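Local atomic coordinates of Lin0012 protein (Listeria innocua, PDB entry 3K17), a protein that probably phosphorylates phosphomevalonate with ATP, as a GHMP-superfamily kinase of the mevalonate route to isopentenyl diphosphate. Residues K190-E193 / W194-E198; G227-V230 / S231-H234; N277-I280 / L281-L284. All coordinates share one frame; numbering follows the deposited sequence.

In the fold
The three contacts are local, each made by residues close in sequence, in or at the end of one helix, and they follow one another along the chain. Contact 1 spans the short helix 192-197 together with its N-cap, contact 2 lies in helix 226-239 and contact 3 in helix 267-288. Contacts 2 and 3, with centres 16 Å apart, meet directly through Ile233 CD1 and Leu284 CG, 4.0 Å from each other. Contact 1 stands apart, its centre 31 Å from that of contact 2 and 38 Å from that of contact 3. Contacts 1 and 2 both touch the second subunit. A triethylene glycol, probably from the crystallisation liquor, lies beside Leu192 of contact 1.

Contact 1: K190-E193 / W194-E198; sequences KSLE and WFMKE
Lys190 lays its aliphatic chain over one face of the Trp194 indole. Lys190 CD sits above the middle of the ring system, 3.7 Å from the centroid of the Trp194 six-membered ring, a CH-pi contact. A bend at chi2 (-69°) carries the chain on across the indole, and Lys190 NZ ends 4.1 Å from the centroid of the Trp194 five-membered ring, 26° off its normal, in a cation-pi contact. On the opposite face Glu198 CB is offset toward the rim. The indole also meets the ring of Trp182 of helix 180-187. Between the two partners Ser191 N-caps helix 192-197: its OG accepts from Trp194 N at 3.0 Å, while Ser191 O takes Phe195 N at 3.2 Å. One turn on, Glu193 and Lys197 run side by side, but Glu193 OE2 and Lys197 NZ stay 4.1 Å apart, beyond a salt bridge. Leu192 CD1 meets the selenomethionine methyl CE of Met196 at 4.0 Å, next to helices 76-91 and 141-156. The chemistry thus divides the work: the serine cap satisfies an amide of the first turn, and the indole receives both the methylenes and, probably through its pi electrons, the charge of the lysine.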
loop_
_atom_site.group_PDB
_atom_site.type_symbol
_atom_site.label_atom_id
_atom_site.label_comp_id
_atom_site.label_asym_id
_atom_site.label_seq_id
_atom_site.Cartn_x
_atom_site.Cartn_y
_atom_site.Cartn_z
ATOM N N LYS A 190 -3.707 -27.279 17.170
ATOM C CA LYS A 190 -2.872 -28.152 18.001
ATOM C C LYS A 190 -1.501 -27.526 18.203
ATOM O O LYS A 190 -0.993 -26.856 17.312
ATOM C CB LYS A 190 -2.706 -29.530 17.346
ATOM C CG LYS A 190 -3.981 -30.370 17.305
ATOM C CD LYS A 190 -4.380 -30.809 18.713
ATOM C CE LYS A 190 -5.606 -31.717 18.706
ATOM N NZ LYS A 190 -5.986 -32.141 20.089
ATOM N N SER A 191 -0.901 -27.737 19.369
ATOM C CA SER A 191 0.419 -27.180 19.625
ATOM C C SER A 191 1.466 -28.039 18.928
ATOM O O SER A 191 1.189 -29.170 18.515
ATOM C CB SER A 191 0.726 -27.146 21.122
ATOM O OG SER A 191 1.087 -28.437 21.598
ATOM N N LEU A 192 2.666 -27.492 18.795
ATOM C CA LEU A 192 3.765 -28.207 18.177
ATOM C C LEU A 192 4.122 -29.405 19.072
ATOM O O LEU A 192 4.465 -30.486 18.585
ATOM C CB LEU A 192 4.967 -27.271 18.040
ATOM C CG LEU A 192 6.232 -27.861 17.424
ATOM C CD1 LEU A 192 5.930 -28.337 16.015
ATOM C CD2 LEU A 192 7.335 -26.815 17.428
ATOM N N GLU A 193 4.029 -29.210 20.385
ATOM C CA GLU A 193 4.346 -30.276 21.334
ATOM C C GLU A 193 3.416 -31.465 21.141
ATOM O O GLU A 193 3.830 -32.614 21.278
ATOM C CB GLU A 193 4.239 -29.770 22.776
ATOM C CG GLU A 193 4.595 -30.832 23.815
ATOM C CD GLU A 193 4.523 -30.312 25.243
ATOM O OE1 GLU A 193 3.499 -29.685 25.591
ATOM O OE2 GLU A 193 5.485 -30.538 26.017
ATOM N N TRP A 194 2.160 -31.181 20.819
ATOM C CA TRP A 194 1.172 -32.225 20.592
ATOM C C TRP A 194 1.521 -32.997 19.321
ATOM O O TRP A 194 1.357 -34.217 19.253
ATOM C CB TRP A 194 -0.225 -31.610 20.451
ATOM C CG TRP A 194 -1.308 -32.620 20.240
ATOM C CD1 TRP A 194 -2.027 -33.273 21.202
ATOM C CD2 TRP A 194 -1.753 -33.141 18.985
ATOM N NE1 TRP A 194 -2.894 -34.173 20.621
ATOM C CE2 TRP A 194 -2.745 -34.112 19.261
ATOM C CE3 TRP A 194 -1.410 -32.884 17.650
ATOM C CZ2 TRP A 194 -3.394 -34.824 18.251
ATOM C CZ3 TRP A 194 -2.056 -33.595 16.644
ATOM C CH2 TRP A 194 -3.039 -34.554 16.952
ATOM N N PHE A 195 1.997 -32.278 18.311
ATOM C CA PHE A 195 2.370 -32.896 17.040
ATOM C C PHE A 195 3.541 -33.856 17.202
ATOM O O PHE A 195 3.594 -34.894 16.544
ATOM C CB PHE A 195 2.749 -31.816 16.013
ATOM C CG PHE A 195 1.595 -31.322 15.183
ATOM C CD1 PHE A 195 0.960 -32.172 14.282
ATOM C CD2 PHE A 195 1.174 -29.996 15.267
ATOM C CE1 PHE A 195 -0.075 -31.713 13.466
ATOM C CE2 PHE A 195 0.136 -29.518 14.455
ATOM C CZ PHE A 195 -0.489 -30.375 13.551
HETATM N N MSE A 196 4.480 -33.498 18.077
HETATM C CA MSE A 196 5.671 -34.308 18.316
HETATM C C MSE A 196 5.373 -35.612 19.041
HETATM O O MSE A 196 6.024 -36.626 18.800
HETATM C CB MSE A 196 6.701 -33.518 19.131
HETATM C CG MSE A 196 7.296 -32.310 18.418
HETATM SE SE MSE A 196 8.130 -32.765 16.719
HETATM C CE MSE A 196 6.663 -32.282 15.555
ATOM N N LYS A 197 4.396 -35.578 19.936
ATOM C CA LYS A 197 4.036 -36.759 20.711
ATOM C C LYS A 197 2.968 -37.614 20.055
ATOM O O LYS A 197 2.841 -38.798 20.360
ATOM C CB LYS A 197 3.570 -36.342 22.106
ATOM C CG LYS A 197 4.673 -35.712 22.935
ATOM C CD LYS A 197 4.218 -35.383 24.343
ATOM C CE LYS A 197 5.384 -34.841 25.160
ATOM N NZ LYS A 197 4.997 -34.526 26.560
ATOM N N GLU A 198 2.199 -37.024 19.151
ATOM C CA GLU A 198 1.140 -37.766 18.489
ATOM C C GLU A 198 1.626 -38.523 17.251
ATOM O O GLU A 198 2.299 -37.961 16.382
ATOM C CB GLU A 198 0.014 -36.810 18.088
ATOM C CG GLU A 198 -1.282 -37.487 17.665
ATOM C CD GLU A 198 -2.054 -38.064 18.843
ATOM O OE1 GLU A 198 -1.605 -37.885 19.996
ATOM O OE2 GLU A 198 -3.113 -38.689 18.611
#

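Contact 2: G227-V230 / S231-H234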
loop_
_atom_site.group_PDB
_atom_site.type_symbol
_atom_site.label_atom_id
_atom_site.label_comp_id
_atom_site.label_asym_id
_atom_site.label_seq_id
_atom_site.Cartn_x
_atom_site.Cartn_y
_atom_site.Cartn_z
ATOM N N GLY A 227 7.127 -25.520 -9.534
ATOM C CA GLY A 227 5.814 -24.916 -9.400
ATOM C C GLY A 227 4.918 -25.142 -10.595
ATOM O O GLY A 227 3.831 -25.709 -10.469
ATOM N N LYS A 228 5.382 -24.709 -11.761
ATOM C CA LYS A 228 4.617 -24.846 -12.991
ATOM C C LYS A 228 4.103 -26.271 -13.219
ATOM O O LYS A 228 2.927 -26.468 -13.521
ATOM C CB LYS A 228 5.469 -24.413 -14.182
ATOM C CG LYS A 228 4.655 -23.951 -15.376
ATOM C CD LYS A 228 5.499 -23.905 -16.636
ATOM C CE LYS A 228 5.851 -25.314 -17.105
ATOM N NZ LYS A 228 6.670 -25.309 -18.348
ATOM N N LEU A 229 4.983 -27.258 -13.071
ATOM C CA LEU A 229 4.602 -28.655 -13.273
ATOM C C LEU A 229 3.630 -29.175 -12.227
ATOM O O LEU A 229 2.636 -29.815 -12.561
ATOM C CB LEU A 229 5.842 -29.555 -13.306
ATOM C CG LEU A 229 6.643 -29.539 -14.610
ATOM C CD1 LEU A 229 7.256 -28.162 -14.829
ATOM C CD2 LEU A 229 7.729 -30.604 -14.551
ATOM N N VAL A 230 3.915 -28.906 -10.960
ATOM C CA VAL A 230 3.044 -29.355 -9.887
ATOM C C VAL A 230 1.651 -28.742 -10.010
ATOM O O VAL A 230 0.647 -29.441 -9.884
ATOM C CB VAL A 230 3.631 -28.996 -8.506
ATOM C CG1 VAL A 230 2.670 -29.404 -7.406
ATOM C CG2 VAL A 230 4.960 -29.699 -8.317
ATOM N N SER A 231 1.589 -27.437 -10.258
ATOM C CA SER A 231 0.306 -26.759 -10.386
ATOM C C SER A 231 -0.484 -27.322 -11.567
ATOM O O SER A 231 -1.703 -27.475 -11.491
ATOM C CB SER A 231 0.507 -25.251 -10.564
ATOM O OG SER A 231 1.137 -24.951 -11.796
ATOM N N GLN A 232 0.212 -27.636 -12.655
ATOM C CA GLN A 232 -0.452 -28.189 -13.827
ATOM C C GLN A 232 -1.063 -29.550 -13.495
ATOM O O GLN A 232 -2.205 -29.828 -13.865
ATOM C CB GLN A 232 0.537 -28.323 -14.991
ATOM C CG GLN A 232 1.050 -26.989 -15.522
ATOM C CD GLN A 232 2.079 -27.143 -16.632
ATOM O OE1 GLN A 232 3.081 -27.846 -16.477
ATOM N NE2 GLN A 232 1.839 -26.477 -17.758
ATOM N N ILE A 233 -0.306 -30.387 -12.788
ATOM C CA ILE A 233 -0.786 -31.714 -12.417
ATOM C C ILE A 233 -1.959 -31.639 -11.439
ATOM O O ILE A 233 -2.935 -32.374 -11.576
ATOM C CB ILE A 233 0.342 -32.576 -11.790
ATOM C CG1 ILE A 233 1.446 -32.826 -12.821
ATOM C CG2 ILE A 233 -0.219 -33.918 -11.320
ATOM C CD1 ILE A 233 0.975 -33.580 -14.052
ATOM N N HIS A 234 -1.869 -30.753 -10.453
ATOM C CA HIS A 234 -2.948 -30.617 -9.486
ATOM C C HIS A 234 -4.234 -30.228 -10.209
ATOM O O HIS A 234 -5.316 -30.716 -9.881
ATOM C CB HIS A 234 -2.614 -29.553 -8.446
ATOM C CG HIS A 234 -3.668 -29.395 -7.394
ATOM N ND1 HIS A 234 -3.902 -30.349 -6.428
ATOM C CD2 HIS A 234 -4.575 -28.413 -7.181
ATOM C CE1 HIS A 234 -4.908 -29.961 -5.664
ATOM N NE2 HIS A 234 -5.335 -28.790 -6.100
#
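Gly227 O accepts the shortest sound bond here, from Ser231 N at 2.8 Å, and the bond is almost straight, with an N-H...O angle of 171°. The Ser231 hydroxyl turns back toward the same turn of helix: with chi1 at 67°, Ser231 OG stands between its own backbone N and carbonyl carbon, which brings it 3.1 Å from Gly227 O. Lys228 O, whose place in the model is less sure, is also near, and which of the two takes the proton is not settled; both belong to the preceding turn. The i to i+4 helical bonds continue with Ile233 N to Leu229 O at 3.0 Å and His234 N to Val230 O at 2.9 Å. Among the side chains, Lys228 and Gln232 lie alongside each other and point the same way; the lysine bends at chi3 (70°), and Lys228 CE comes to 3.8 Å from Gln232 OE1. Beyond that, Lys228 NZ forms a long, weak ion pair with Glu239 of the second subunit, whose Gln238 packs on both Lys228 and Ser231. This face therefore packs on the same helix, 226-239, of the second subunit, where His234 also rests on that subunit's Ser231. Another part of the helix surface faces its own chain: Leu229 and Ile233 touch Tyr21 in a loop, and Ile233 packs on Ala288 of helix 267-288 and on Val290 just beyond it.

Contact 3: N277-I280 / L281-L284; sequences NRRI and LQEL
Gln282 reaches back along helix 267-288 and places its amide near both Arg278 and Arg279. Its CG lies anti to the carbonyl carbon (chi1 -65°) and the chain runs extended beyond it; these carry the amide back along the helix, where its turn at chi3 leaves NE2 beside Arg278 and OE1 beside Arg279. Gln282 NE2 is 3.5 Å from Arg278 NE, the amide and guanidinium planes being 43° apart. Both nitrogens are donors, and Glu293 serves both: one carboxylate oxygen pairs with Arg278 NE and the other accepts from Gln282 NE2. Each nitrogen of the Arg278 guanidinium has a carboxylate partner, because NH1 makes a salt bridge to Glu305 and NH2 another to Asp302. Three carboxylates thus hold this buried guanidinium, and they probably offset its charge. Arg279 lies side by side with Gln282, Arg279 CD being 3.1 Å from Gln282 OE1 and the guanidinium turned 74° from the amide plane. Its NH2 forms a salt bridge to Glu305, which therefore joins the two arginines, and NH1 gives a weak hydrogen bond to Lys275 O. The main chain adds regular helical bonds, among them Glu283 N to Arg279 O at 2.9 Å; Gln282 O accepts from Thr286 OG1. Residues 277-284 lie within the GHMP kinase C-terminal family region, and other side chains join this polar flank to the surrounding fold. Ile280 and Leu284 pack on Phe247 of helix 241-264, Leu284 also touches Phe236 of helix 226-239, and Leu281 rests on Lys312 of strand 310-313. Arg278 itself lies against Lys298 and Ala301 of helix 295-306.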
loop_
_atom_site.group_PDB
_atom_site.type_symbol
_atom_site.label_atom_id
_atom_site.label_comp_id
_atom_site.label_asym_id
_atom_site.label_seq_id
_atom_site.Cartn_x
_atom_site.Cartn_y
_atom_site.Cartn_z
ATOM N N ASN A 277 6.946 -47.707 -14.298
ATOM C CA ASN A 277 6.786 -46.415 -13.634
ATOM C C ASN A 277 7.035 -45.331 -14.675
ATOM O O ASN A 277 6.284 -44.366 -14.773
ATOM C CB ASN A 277 7.782 -46.254 -12.479
ATOM C CG ASN A 277 7.343 -45.199 -11.471
ATOM O OD1 ASN A 277 6.522 -44.333 -11.775
ATOM N ND2 ASN A 277 7.897 -45.263 -10.265
ATOM N N ARG A 278 8.096 -45.502 -15.455
ATOM C CA ARG A 278 8.427 -44.536 -16.495
ATOM C C ARG A 278 7.234 -44.338 -17.417
ATOM O O ARG A 278 6.897 -43.214 -17.775
ATOM C CB ARG A 278 9.618 -45.017 -17.332
ATOM C CG ARG A 278 9.925 -44.093 -18.512
ATOM C CD ARG A 278 10.956 -44.665 -19.469
ATOM N NE ARG A 278 11.200 -43.735 -20.569
ATOM C CZ ARG A 278 11.860 -44.031 -21.686
ATOM N NH1 ARG A 278 12.359 -45.244 -21.874
ATOM N NH2 ARG A 278 12.013 -43.108 -22.627
ATOM N N ARG A 279 6.601 -45.443 -17.792
ATOM C CA ARG A 279 5.461 -45.409 -18.695
ATOM C C ARG A 279 4.272 -44.615 -18.177
ATOM O O ARG A 279 3.747 -43.755 -18.886
ATOM C CB ARG A 279 5.015 -46.837 -19.035
ATOM C CG ARG A 279 6.101 -47.701 -19.684
ATOM C CD ARG A 279 6.700 -47.023 -20.909
ATOM N NE ARG A 279 7.580 -47.905 -21.679
ATOM C CZ ARG A 279 8.759 -48.363 -21.265
ATOM N NH1 ARG A 279 9.231 -48.033 -20.069
ATOM N NH2 ARG A 279 9.477 -49.146 -22.059
ATOM N N ILE A 280 3.843 -44.887 -16.947
ATOM C CA ILE A 280 2.693 -44.171 -16.402
ATOM C C ILE A 280 2.982 -42.683 -16.221
ATOM O O ILE A 280 2.072 -41.862 -16.272
ATOM C CB ILE A 280 2.224 -44.774 -15.055
ATOM C CG1 ILE A 280 3.267 -44.533 -13.964
ATOM C CG2 ILE A 280 1.982 -46.272 -15.221
ATOM C CD1 ILE A 280 2.818 -45.009 -12.599
ATOM N N LEU A 281 4.248 -42.337 -16.011
ATOM C CA LEU A 281 4.617 -40.934 -15.853
ATOM C C LEU A 281 4.571 -40.279 -17.228
ATOM O O LEU A 281 4.225 -39.106 -17.356
ATOM C CB LEU A 281 6.015 -40.809 -15.231
ATOM C CG LEU A 281 6.076 -41.065 -13.715
ATOM C CD1 LEU A 281 7.515 -41.145 -13.242
ATOM C CD2 LEU A 281 5.333 -39.960 -12.986
ATOM N N GLN A 282 4.909 -41.051 -18.259
ATOM C CA GLN A 282 4.868 -40.551 -19.629
ATOM C C GLN A 282 3.404 -40.298 -19.966
ATOM O O GLN A 282 3.058 -39.283 -20.566
ATOM C CB GLN A 282 5.426 -41.588 -20.613
ATOM C CG GLN A 282 6.902 -41.924 -20.459
ATOM C CD GLN A 282 7.381 -42.909 -21.517
ATOM O OE1 GLN A 282 6.852 -44.015 -21.641
ATOM N NE2 GLN A 282 8.384 -42.510 -22.283
ATOM N N GLU A 283 2.552 -41.238 -19.569
ATOM C CA GLU A 283 1.118 -41.149 -19.815
ATOM C C GLU A 283 0.538 -39.921 -19.123
ATOM O O GLU A 283 -0.196 -39.138 -19.729
ATOM C CB GLU A 283 0.417 -42.402 -19.289
ATOM C CG GLU A 283 0.992 -43.704 -19.817
ATOM C CD GLU A 283 0.714 -43.916 -21.292
ATOM O OE1 GLU A 283 1.305 -44.850 -21.879
ATOM O OE2 GLU A 283 -0.102 -43.156 -21.861
ATOM N N LEU A 284 0.866 -39.771 -17.843
ATOM C CA LEU A 284 0.389 -38.643 -17.057
ATOM C C LEU A 284 0.796 -37.338 -17.726
ATOM O O LEU A 284 -0.016 -36.424 -17.868
ATOM C CB LEU A 284 0.966 -38.703 -15.634
ATOM C CG LEU A 284 0.671 -37.503 -14.727
ATOM C CD1 LEU A 284 -0.829 -37.306 -14.611
ATOM C CD2 LEU A 284 1.287 -37.724 -13.351
#